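Local atomic coordinates of BF1531-like N-terminal domain-containing protein (Bacteroides fragilis, PDB entry 3SLR), a protein that is of unknown function, although its N-terminal part joins an SGNH-hydrolase-like domain to a magnesium-binding phosphatase domain and may hydrolyse ester bonds. Residues G29-A37 / V192-L200; I124-E132 / T148-M159. All blocks are in the same frame, centred on the assembly; numbering follows the deposited sequence.

Contact 1: G29-A37 / V192-L200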
loop_
_atom_site.group_PDB
_atom_site.type_symbol
_atom_site.label_atom_id
_atom_site.label_comp_id
_atom_site.label_asym_id
_atom_site.label_seq_id
_atom_site.Cartn_x
_atom_site.Cartn_y
_atom_site.Cartn_z
ATOM N N GLY A 29 -10.363 -5.440 -17.318
ATOM C CA GLY A 29 -10.897 -6.240 -16.226
ATOM C C GLY A 29 -12.026 -7.149 -16.652
ATOM O O GLY A 29 -12.571 -6.989 -17.748
ATOM N N ASP A 30 -12.374 -8.113 -15.798
ATOM C CA ASP A 30 -13.496 -9.010 -16.089
ATOM C C ASP A 30 -14.760 -8.665 -15.289
ATOM O O ASP A 30 -15.741 -9.414 -15.288
ATOM C CB ASP A 30 -13.111 -10.496 -15.950
ATOM C CG ASP A 30 -12.616 -10.873 -14.546
ATOM O OD1 ASP A 30 -12.927 -10.185 -13.554
ATOM O OD2 ASP A 30 -11.926 -11.903 -14.436
ATOM N N THR A 31 -14.728 -7.520 -14.619
ATOM C CA THR A 31 -15.943 -6.929 -14.049
ATOM C C THR A 31 -16.054 -5.506 -14.600
ATOM O O THR A 31 -15.199 -5.080 -15.365
ATOM C CB THR A 31 -15.945 -6.936 -12.506
ATOM O OG1 THR A 31 -14.807 -6.214 -11.992
ATOM C CG2 THR A 31 -15.922 -8.377 -11.990
ATOM N N ALA A 32 -17.100 -4.772 -14.233
ATOM C CA ALA A 32 -17.268 -3.419 -14.777
ATOM C C ALA A 32 -16.220 -2.460 -14.216
ATOM O O ALA A 32 -16.107 -2.295 -13.002
ATOM C CB ALA A 32 -18.668 -2.903 -14.511
ATOM N N THR A 33 -15.464 -1.813 -15.106
ATOM C CA THR A 33 -14.290 -1.041 -14.676
ATOM C C THR A 33 -14.431 0.482 -14.761
ATOM O O THR A 33 -13.469 1.206 -14.501
ATOM C CB THR A 33 -13.006 -1.461 -15.463
ATOM O OG1 THR A 33 -13.265 -1.434 -16.874
ATOM C CG2 THR A 33 -12.561 -2.853 -15.070
ATOM N N GLN A 34 -15.616 0.983 -15.102
ATOM C CA GLN A 34 -15.744 2.422 -15.367
ATOM C C GLN A 34 -15.451 3.310 -14.157
ATOM O O GLN A 34 -14.786 4.330 -14.297
ATOM C CB GLN A 34 -17.104 2.775 -15.979
ATOM C CG GLN A 34 -17.390 2.082 -17.300
ATOM C CD GLN A 34 -18.047 0.716 -17.130
ATOM O OE1 GLN A 34 -18.165 0.198 -16.014
ATOM N NE2 GLN A 34 -18.499 0.136 -18.243
ATOM N N LEU A 35 -15.932 2.929 -12.974
ATOM C CA LEU A 35 -15.658 3.726 -11.788
ATOM C C LEU A 35 -14.206 3.581 -11.355
ATOM O O LEU A 35 -13.578 4.541 -10.908
ATOM C CB LEU A 35 -16.597 3.350 -10.645
ATOM C CG LEU A 35 -18.077 3.610 -10.911
ATOM C CD1 LEU A 35 -18.872 3.430 -9.622
ATOM C CD2 LEU A 35 -18.280 4.997 -11.478
ATOM N N LEU A 36 -13.667 2.373 -11.484
ATOM C CA LEU A 36 -12.267 2.142 -11.139
ATOM C C LEU A 36 -11.355 2.969 -12.047
ATOM O O LEU A 36 -10.352 3.527 -11.599
ATOM C CB LEU A 36 -11.919 0.654 -11.237
ATOM C CG LEU A 36 -10.485 0.221 -10.906
ATOM C CD1 LEU A 36 -10.089 0.631 -9.495
ATOM C CD2 LEU A 36 -10.326 -1.282 -11.103
ATOM N N ALA A 37 -11.719 3.068 -13.321
ATOM C CA ALA A 37 -10.972 3.917 -14.259
ATOM C C ALA A 37 -10.948 5.373 -13.806
ATOM O O ALA A 37 -9.886 6.011 -13.767
ATOM C CB ALA A 37 -11.550 3.806 -15.661
ATOM N N VAL A 192 -24.863 -7.020 -8.382
ATOM C CA VAL A 192 -25.962 -7.670 -9.078
ATOM C C VAL A 192 -26.506 -6.770 -10.192
ATOM O O VAL A 192 -26.790 -7.229 -11.306
ATOM C CB VAL A 192 -27.061 -8.084 -8.073
ATOM C CG1 VAL A 192 -28.365 -8.385 -8.781
ATOM C CG2 VAL A 192 -26.589 -9.286 -7.260
ATOM N N ASN A 193 -26.598 -5.476 -9.910
ATOM C CA ASN A 193 -27.243 -4.555 -10.841
ATOM C C ASN A 193 -26.307 -3.807 -11.793
ATOM O O ASN A 193 -26.769 -3.166 -12.743
ATOM C CB ASN A 193 -28.097 -3.559 -10.058
ATOM C CG ASN A 193 -29.232 -4.237 -9.323
ATOM O OD1 ASN A 193 -29.390 -4.078 -8.111
ATOM N ND2 ASN A 193 -30.021 -5.017 -10.054
ATOM N N THR A 194 -25.001 -3.887 -11.555
ATOM C CA THR A 194 -24.065 -3.076 -12.330
ATOM C C THR A 194 -22.795 -3.798 -12.772
ATOM O O THR A 194 -22.044 -3.272 -13.600
ATOM C CB THR A 194 -23.628 -1.827 -11.560
ATOM O OG1 THR A 194 -22.775 -2.203 -10.470
ATOM C CG2 THR A 194 -24.838 -1.056 -11.038
ATOM N N GLU A 195 -22.552 -4.980 -12.213
ATOM C CA GLU A 195 -21.317 -5.723 -12.476
ATOM C C GLU A 195 -20.087 -5.044 -11.853
ATOM O O GLU A 195 -18.946 -5.429 -12.115
ATOM C CB GLU A 195 -21.115 -5.945 -13.975
ATOM C CG GLU A 195 -21.731 -7.218 -14.502
ATOM C CD GLU A 195 -20.969 -8.449 -14.042
ATOM O OE1 GLU A 195 -19.730 -8.478 -14.201
ATOM O OE2 GLU A 195 -21.603 -9.383 -13.511
ATOM N N ILE A 196 -20.321 -4.048 -11.005
ATOM C CA ILE A 196 -19.217 -3.428 -10.274
ATOM C C ILE A 196 -18.917 -4.255 -9.024
ATOM O O ILE A 196 -19.803 -4.482 -8.206
ATOM C CB ILE A 196 -19.541 -1.980 -9.874
ATOM C CG1 ILE A 196 -19.845 -1.142 -11.120
ATOM C CG2 ILE A 196 -18.381 -1.361 -9.081
ATOM C CD1 ILE A 196 -20.219 0.297 -10.811
ATOM N N ILE A 197 -17.666 -4.695 -8.887
ATOM C CA ILE A 197 -17.301 -5.681 -7.870
ATOM C C ILE A 197 -16.698 -5.050 -6.624
ATOM O O ILE A 197 -16.605 -5.695 -5.582
ATOM C CB ILE A 197 -16.325 -6.754 -8.441
ATOM C CG1 ILE A 197 -16.381 -8.039 -7.603
ATOM C CG2 ILE A 197 -14.910 -6.217 -8.551
ATOM C CD1 ILE A 197 -17.490 -8.966 -8.041
ATOM N N LEU A 198 -16.289 -3.791 -6.726
ATOM C CA LEU A 198 -15.757 -3.078 -5.566
ATOM C C LEU A 198 -16.786 -2.094 -5.019
ATOM O O LEU A 198 -17.466 -1.413 -5.780
ATOM C CB LEU A 198 -14.479 -2.317 -5.936
ATOM C CG LEU A 198 -13.266 -3.172 -6.321
ATOM C CD1 LEU A 198 -12.172 -2.305 -6.949
ATOM C CD2 LEU A 198 -12.734 -3.917 -5.114
ATOM N N SER A 199 -16.892 -2.011 -3.696
ATOM C CA SER A 199 -17.816 -1.064 -3.077
ATOM C C SER A 199 -17.323 0.374 -3.247
ATOM O O SER A 199 -16.148 0.622 -3.523
ATOM C CB SER A 199 -17.995 -1.380 -1.592
ATOM O OG SER A 199 -16.790 -1.101 -0.898
ATOM N N LEU A 200 -18.231 1.325 -3.063
ATOM C CA LEU A 200 -17.908 2.737 -3.225
ATOM C C LEU A 200 -16.754 3.150 -2.327
ATOM O O LEU A 200 -15.903 3.960 -2.720
ATOM C CB LEU A 200 -19.137 3.602 -2.927
ATOM C CG LEU A 200 -18.954 5.118 -3.043
ATOM C CD1 LEU A 200 -18.423 5.494 -4.413
ATOM C CD2 LEU A 200 -20.270 5.840 -2.762
HETATM O O HOH W 1 -15.682 -3.932 -10.908
#
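A water sits between Thr31, Ala32 and Ile197: it bonds Thr31 OG1 at 2.7 Å, donates to Ala32 O and accepts from Ile197 N. Threonine suits this place because its two branches divide the work. With chi1 at 59°, OG1 lies between the backbone N and the carbonyl carbon, where it meets the water and comes 3.4 Å from Ile197 CG2, while the methyl CG2 of Thr31 lies 3.9 Å from Ile197 CB. Beside this bridge Ala32 N donates to Glu195 O at 2.9 Å, nearly straight at 165° though from above the carbonyl plane. Glu195 leaves helix 188-194 with positive phi, and Ile196 N bonds Thr194 OG1 across it, an ST turn; that hydroxyl also bonds Val190 O in the helix. Small Ala32 lets the chains come close, its CB 3.5 Å from Thr194 O. Beyond it the Leu35 and Ile196 side chains cross at about a right angle, CD1 to CD1 3.6 Å. Glu195 turns its carboxylate to Tyr58 and Lys88. Gly29 closes strand 22-29, and Asp30 and Thr31 follow where SGNH relatives usually carry Gly-Asp-Ser. Deeper in, Leu36 and Leu198 both pack against Phe83 of strand 79-83 and Ile206 of helix 203-217.

Contact 2: I124-E132 / T148-M159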
loop_
_atom_site.group_PDB
_atom_site.type_symbol
_atom_site.label_atom_id
_atom_site.label_comp_id
_atom_site.label_asym_id
_atom_site.label_seq_id
_atom_site.Cartn_x
_atom_site.Cartn_y
_atom_site.Cartn_z
ATOM N N ILE A 124 0.665 -4.034 -13.971
ATOM C CA ILE A 124 0.228 -4.077 -12.582
ATOM C C ILE A 124 -0.971 -5.024 -12.501
ATOM O O ILE A 124 -1.973 -4.843 -13.200
ATOM C CB ILE A 124 -0.148 -2.683 -12.064
ATOM C CG1 ILE A 124 1.062 -1.747 -12.147
ATOM C CG2 ILE A 124 -0.634 -2.784 -10.625
ATOM C CD1 ILE A 124 0.718 -0.299 -11.906
ATOM N N TYR A 125 -0.859 -6.034 -11.648
ATOM C CA TYR A 125 -1.802 -7.142 -11.658
ATOM C C TYR A 125 -2.355 -7.343 -10.255
ATOM O O TYR A 125 -1.591 -7.605 -9.321
ATOM C CB TYR A 125 -1.092 -8.416 -12.146
ATOM C CG TYR A 125 -2.027 -9.578 -12.446
ATOM C CD1 TYR A 125 -2.448 -10.427 -11.442
ATOM C CD2 TYR A 125 -2.475 -9.822 -13.740
ATOM C CE1 TYR A 125 -3.308 -11.487 -11.707
ATOM C CE2 TYR A 125 -3.333 -10.880 -14.021
ATOM C CZ TYR A 125 -3.747 -11.703 -12.997
ATOM O OH TYR A 125 -4.588 -12.748 -13.263
ATOM N N TYR A 126 -3.672 -7.184 -10.091
ATOM C CA TYR A 126 -4.300 -7.422 -8.787
ATOM C C TYR A 126 -4.321 -8.909 -8.482
ATOM O O TYR A 126 -4.807 -9.689 -9.289
ATOM C CB TYR A 126 -5.741 -6.882 -8.747
ATOM C CG TYR A 126 -5.841 -5.396 -9.002
ATOM C CD1 TYR A 126 -6.388 -4.911 -10.180
ATOM C CD2 TYR A 126 -5.365 -4.472 -8.065
ATOM C CE1 TYR A 126 -6.474 -3.546 -10.420
ATOM C CE2 TYR A 126 -5.442 -3.105 -8.308
ATOM C CZ TYR A 126 -5.999 -2.649 -9.483
ATOM O OH TYR A 126 -6.075 -1.285 -9.734
ATOM N N ASN A 127 -3.789 -9.310 -7.330
ATOM C CA ASN A 127 -3.912 -10.700 -6.921
ATOM C C ASN A 127 -5.295 -10.959 -6.335
ATOM O O ASN A 127 -6.182 -10.099 -6.419
ATOM C CB ASN A 127 -2.769 -11.148 -5.983
ATOM C CG ASN A 127 -2.748 -10.400 -4.662
ATOM O OD1 ASN A 127 -3.590 -9.523 -4.405
ATOM N ND2 ASN A 127 -1.777 -10.748 -3.803
ATOM N N TYR A 128 -5.481 -12.134 -5.745
ATOM C CA TYR A 128 -6.828 -12.670 -5.518
ATOM C C TYR A 128 -7.205 -12.843 -4.042
ATOM O O TYR A 128 -6.725 -13.761 -3.376
ATOM C CB TYR A 128 -6.960 -14.032 -6.217
ATOM C CG TYR A 128 -6.776 -14.006 -7.725
ATOM C CD1 TYR A 128 -5.519 -14.159 -8.298
ATOM C CD2 TYR A 128 -7.871 -13.862 -8.570
ATOM C CE1 TYR A 128 -5.357 -14.135 -9.694
ATOM C CE2 TYR A 128 -7.728 -13.866 -9.943
ATOM C CZ TYR A 128 -6.471 -13.997 -10.500
ATOM O OH TYR A 128 -6.349 -13.981 -11.872
ATOM N N PRO A 129 -8.092 -11.978 -3.522
ATOM C CA PRO A 129 -8.580 -12.246 -2.160
ATOM C C PRO A 129 -9.381 -13.543 -2.138
ATOM O O PRO A 129 -10.156 -13.817 -3.064
ATOM C CB PRO A 129 -9.522 -11.070 -1.866
ATOM C CG PRO A 129 -9.254 -10.043 -2.955
ATOM C CD PRO A 129 -8.724 -10.800 -4.139
ATOM N N GLU A 130 -9.221 -14.338 -1.091
ATOM C CA GLU A 130 -9.918 -15.618 -1.070
ATOM C C GLU A 130 -11.423 -15.441 -0.867
ATOM O O GLU A 130 -11.854 -14.718 0.026
ATOM C CB GLU A 130 -9.341 -16.542 0.005
ATOM C CG GLU A 130 -10.077 -17.905 0.086
ATOM C CD GLU A 130 -9.493 -18.833 1.133
ATOM O OE1 GLU A 130 -8.368 -18.562 1.606
ATOM O OE2 GLU A 130 -10.166 -19.836 1.484
ATOM N N ILE A 131 -12.219 -16.079 -1.720
ATOM C CA ILE A 131 -13.621 -16.295 -1.394
ATOM C C ILE A 131 -13.734 -17.758 -0.988
ATOM O O ILE A 131 -13.535 -18.650 -1.805
ATOM C CB ILE A 131 -14.562 -15.992 -2.581
ATOM C CG1 ILE A 131 -14.428 -14.527 -3.020
ATOM C CG2 ILE A 131 -16.023 -16.329 -2.208
ATOM C CD1 ILE A 131 -15.098 -14.236 -4.356
ATOM N N GLU A 132 -13.978 -18.006 0.292
ATOM C CA GLU A 132 -14.120 -19.371 0.769
ATOM C C GLU A 132 -15.529 -19.858 0.425
ATOM O O GLU A 132 -16.509 -19.330 0.943
ATOM C CB GLU A 132 -13.872 -19.454 2.275
ATOM C CG GLU A 132 -14.122 -20.861 2.799
ATOM C CD GLU A 132 -13.904 -20.997 4.284
ATOM O OE1 GLU A 132 -14.327 -20.102 5.045
ATOM O OE2 GLU A 132 -13.296 -22.004 4.684
ATOM N N THR A 148 -10.438 -23.229 -2.977
ATOM C CA THR A 148 -9.513 -22.737 -1.951
ATOM C C THR A 148 -8.074 -23.176 -2.212
ATOM O O THR A 148 -7.149 -22.364 -2.123
ATOM C CB THR A 148 -9.974 -23.158 -0.559
ATOM O OG1 THR A 148 -11.053 -22.302 -0.154
ATOM C CG2 THR A 148 -8.843 -23.033 0.447
ATOM N N TYR A 149 -7.881 -24.444 -2.565
ATOM C CA TYR A 149 -6.542 -24.905 -2.920
ATOM C C TYR A 149 -5.985 -24.204 -4.171
ATOM O O TYR A 149 -4.863 -23.699 -4.154
ATOM C CB TYR A 149 -6.463 -26.425 -3.077
ATOM C CG TYR A 149 -5.037 -26.874 -3.275
ATOM C CD1 TYR A 149 -4.195 -27.074 -2.182
ATOM C CD2 TYR A 149 -4.509 -27.039 -4.545
ATOM C CE1 TYR A 149 -2.875 -27.458 -2.358
ATOM C CE2 TYR A 149 -3.196 -27.443 -4.731
ATOM C CZ TYR A 149 -2.379 -27.650 -3.634
ATOM O OH TYR A 149 -1.058 -28.038 -3.799
ATOM N N GLN A 150 -6.767 -24.173 -5.247
ATOM C CA GLN A 150 -6.319 -23.555 -6.490
ATOM C C GLN A 150 -5.970 -22.083 -6.307
ATOM O O GLN A 150 -4.983 -21.597 -6.864
ATOM C CB GLN A 150 -7.358 -23.751 -7.591
ATOM C CG GLN A 150 -7.428 -25.200 -8.051
ATOM C CD GLN A 150 -6.132 -25.636 -8.719
ATOM O OE1 GLN A 150 -5.591 -24.920 -9.570
ATOM N NE2 GLN A 150 -5.620 -26.801 -8.324
ATOM N N LEU A 151 -6.773 -21.369 -5.523
ATOM C CA LEU A 151 -6.506 -19.945 -5.311
ATOM C C LEU A 151 -5.232 -19.705 -4.495
ATOM O O LEU A 151 -4.474 -18.787 -4.771
ATOM C CB LEU A 151 -7.698 -19.255 -4.644
ATOM C CG LEU A 151 -7.708 -17.760 -4.967
ATOM C CD1 LEU A 151 -7.985 -17.616 -6.451
ATOM C CD2 LEU A 151 -8.765 -17.008 -4.173
ATOM N N THR A 152 -5.009 -20.536 -3.488
ATOM C CA THR A 152 -3.814 -20.450 -2.660
ATOM C C THR A 152 -2.554 -20.734 -3.481
ATOM O O THR A 152 -1.552 -20.022 -3.375
ATOM C CB THR A 152 -3.924 -21.421 -1.474
ATOM O OG1 THR A 152 -5.128 -21.135 -0.753
ATOM C CG2 THR A 152 -2.711 -21.288 -0.531
ATOM N N LYS A 153 -2.619 -21.763 -4.313
ATOM C CA LYS A 153 -1.551 -22.058 -5.267
ATOM C C LYS A 153 -1.327 -20.874 -6.213
ATOM O O LYS A 153 -0.192 -20.427 -6.424
ATOM C CB LYS A 153 -1.899 -23.321 -6.075
ATOM C CG LYS A 153 -0.958 -23.603 -7.248
ATOM C CD LYS A 153 -1.344 -24.908 -7.957
ATOM C CE LYS A 153 -0.579 -25.090 -9.269
ATOM N NZ LYS A 153 -0.928 -26.386 -9.938
ATOM N N LEU A 154 -2.414 -20.375 -6.798
ATOM C CA LEU A 154 -2.330 -19.248 -7.728
ATOM C C LEU A 154 -1.629 -18.027 -7.113
ATOM O O LEU A 154 -0.737 -17.452 -7.727
ATOM C CB LEU A 154 -3.724 -18.874 -8.234
ATOM C CG LEU A 154 -3.888 -17.678 -9.181
ATOM C CD1 LEU A 154 -3.030 -17.834 -10.430
ATOM C CD2 LEU A 154 -5.353 -17.526 -9.555
ATOM N N ASN A 155 -2.029 -17.625 -5.910
ATOM C CA ASN A 155 -1.452 -16.416 -5.313
ATOM C C ASN A 155 0.025 -16.592 -5.003
ATOM O O ASN A 155 0.823 -15.652 -5.135
ATOM C CB ASN A 155 -2.217 -15.994 -4.057
ATOM C CG ASN A 155 -3.448 -15.191 -4.383
ATOM O OD1 ASN A 155 -3.420 -14.345 -5.274
ATOM N ND2 ASN A 155 -4.549 -15.465 -3.687
ATOM N N TYR A 156 0.391 -17.802 -4.595
ATOM C CA TYR A 156 1.792 -18.115 -4.324
ATOM C C TYR A 156 2.627 -18.023 -5.598
ATOM O O TYR A 156 3.650 -17.343 -5.631
ATOM C CB TYR A 156 1.931 -19.499 -3.678
ATOM C CG TYR A 156 3.369 -19.971 -3.544
ATOM C CD1 TYR A 156 4.276 -19.295 -2.733
ATOM C CD2 TYR A 156 3.812 -21.095 -4.233
ATOM C CE1 TYR A 156 5.595 -19.725 -2.618
ATOM C CE2 TYR A 156 5.117 -21.532 -4.127
ATOM C CZ TYR A 156 6.003 -20.844 -3.321
ATOM O OH TYR A 156 7.293 -21.294 -3.230
ATOM N N GLU A 157 2.180 -18.693 -6.654
ATOM C CA GLU A 157 2.932 -18.683 -7.908
ATOM C C GLU A 157 2.963 -17.306 -8.573
ATOM O O GLU A 157 3.926 -16.968 -9.249
ATOM C CB GLU A 157 2.389 -19.735 -8.881
ATOM C CG GLU A 157 2.568 -21.169 -8.393
ATOM C CD GLU A 157 4.027 -21.558 -8.158
ATOM O OE1 GLU A 157 4.944 -20.810 -8.574
ATOM O OE2 GLU A 157 4.255 -22.625 -7.550
ATOM N N LEU A 158 1.912 -16.509 -8.382
ATOM C CA LEU A 158 1.923 -15.139 -8.877
ATOM C C LEU A 158 3.079 -14.368 -8.274
ATOM O O LEU A 158 3.717 -13.559 -8.944
ATOM C CB LEU A 158 0.612 -14.420 -8.551
ATOM C CG LEU A 158 -0.561 -14.622 -9.499
ATOM C CD1 LEU A 158 -1.794 -13.963 -8.890
ATOM C CD2 LEU A 158 -0.238 -14.037 -10.878
HETATM N N MSE A 159 3.355 -14.603 -6.998
HETATM C CA MSE A 159 4.482 -13.906 -6.387
HETATM C C MSE A 159 5.810 -14.336 -7.013
HETATM O O MSE A 159 6.708 -13.511 -7.234
HETATM C CB MSE A 159 4.476 -14.102 -4.874
HETATM C CG MSE A 159 3.239 -13.502 -4.247
HETATM SE SE MSE A 159 3.394 -13.377 -2.295
HETATM C CE MSE A 159 1.559 -12.757 -1.921
HETATM O O HOH W 2 -0.365 -13.175 -4.881
HETATM O O HOH W 3 -6.924 -19.099 -0.877
HETATM O O HOH W 4 -13.144 -21.457 -1.910
#
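Tyr128, Leu151 and Leu158 carry most of this contact, which belongs to a beta-alpha-beta crossover: strand 122-126 ends, the chain runs out over helix 147-164, and that helix leads to the neighbouring parallel strand 168-171. Tyr128 lays its ring among the leucines of the helix. Leu154 CD2 sits over one face, 3.8 Å from the ring centroid, a CH-pi contact displaced toward the rim on the CE1 side. Leu158 CD1 meets the same ring at its edge, 3.7 Å from CE1, and also touches the Tyr125 ring. Leu151, its CG anti to the backbone N (chi1 -155°), spreads its two methyls: CD1 against Tyr128 CB, and CD2 at 3.6 Å from Glu130 CA. Tyrosine fits here because its ring packs against the leucines while its hydroxyl reaches polar partners: Tyr128 OH and Tyr125 OH are hydrogen-bonded at 2.6 Å, and they continue to Arg108 and His84 respectively.

Asn155 clasps the backbone of Tyr128 with both ends of its amide, a task for which asparagine has both donor and acceptor. OD1 accepts from Tyr128 N at 3.1 Å, ND2 donates to Tyr128 O at 2.8 Å, and each bond lies in the plane of its acceptor carbonyl. The loop is thus fixed against the helix side. Asn127, whose OD1 accepts from Ala174 N, shares its ND2 between Asn172 OD1 and a water 3.0 Å away, and that water donates in turn to both Asn155 O and Asn155 OD1.

Both contacts join the loop after a strand of the same five-stranded parallel sheet to a part of the chain beside it, contact 1 after strand 22-29 and contact 2 after strand 122-126. Strand 79-83 lies between these two, and the loop following it serves both: Asp30 bonds Ser85, whereas Tyr125 bonds His84. Each contact is partly buried: Leu36 and Leu198 in contact 1, and Leu151, Leu154 and Leu158 in contact 2, lie inside, with Leu35, Glu195 and Glu130 nearer the surface. Contact 1 brings together two largely irregular segments, each joined to a helix, so backbone groups and a bridging water do the polar work. Contact 2 sets a loop on a regular helix, whose side chains supply the grip.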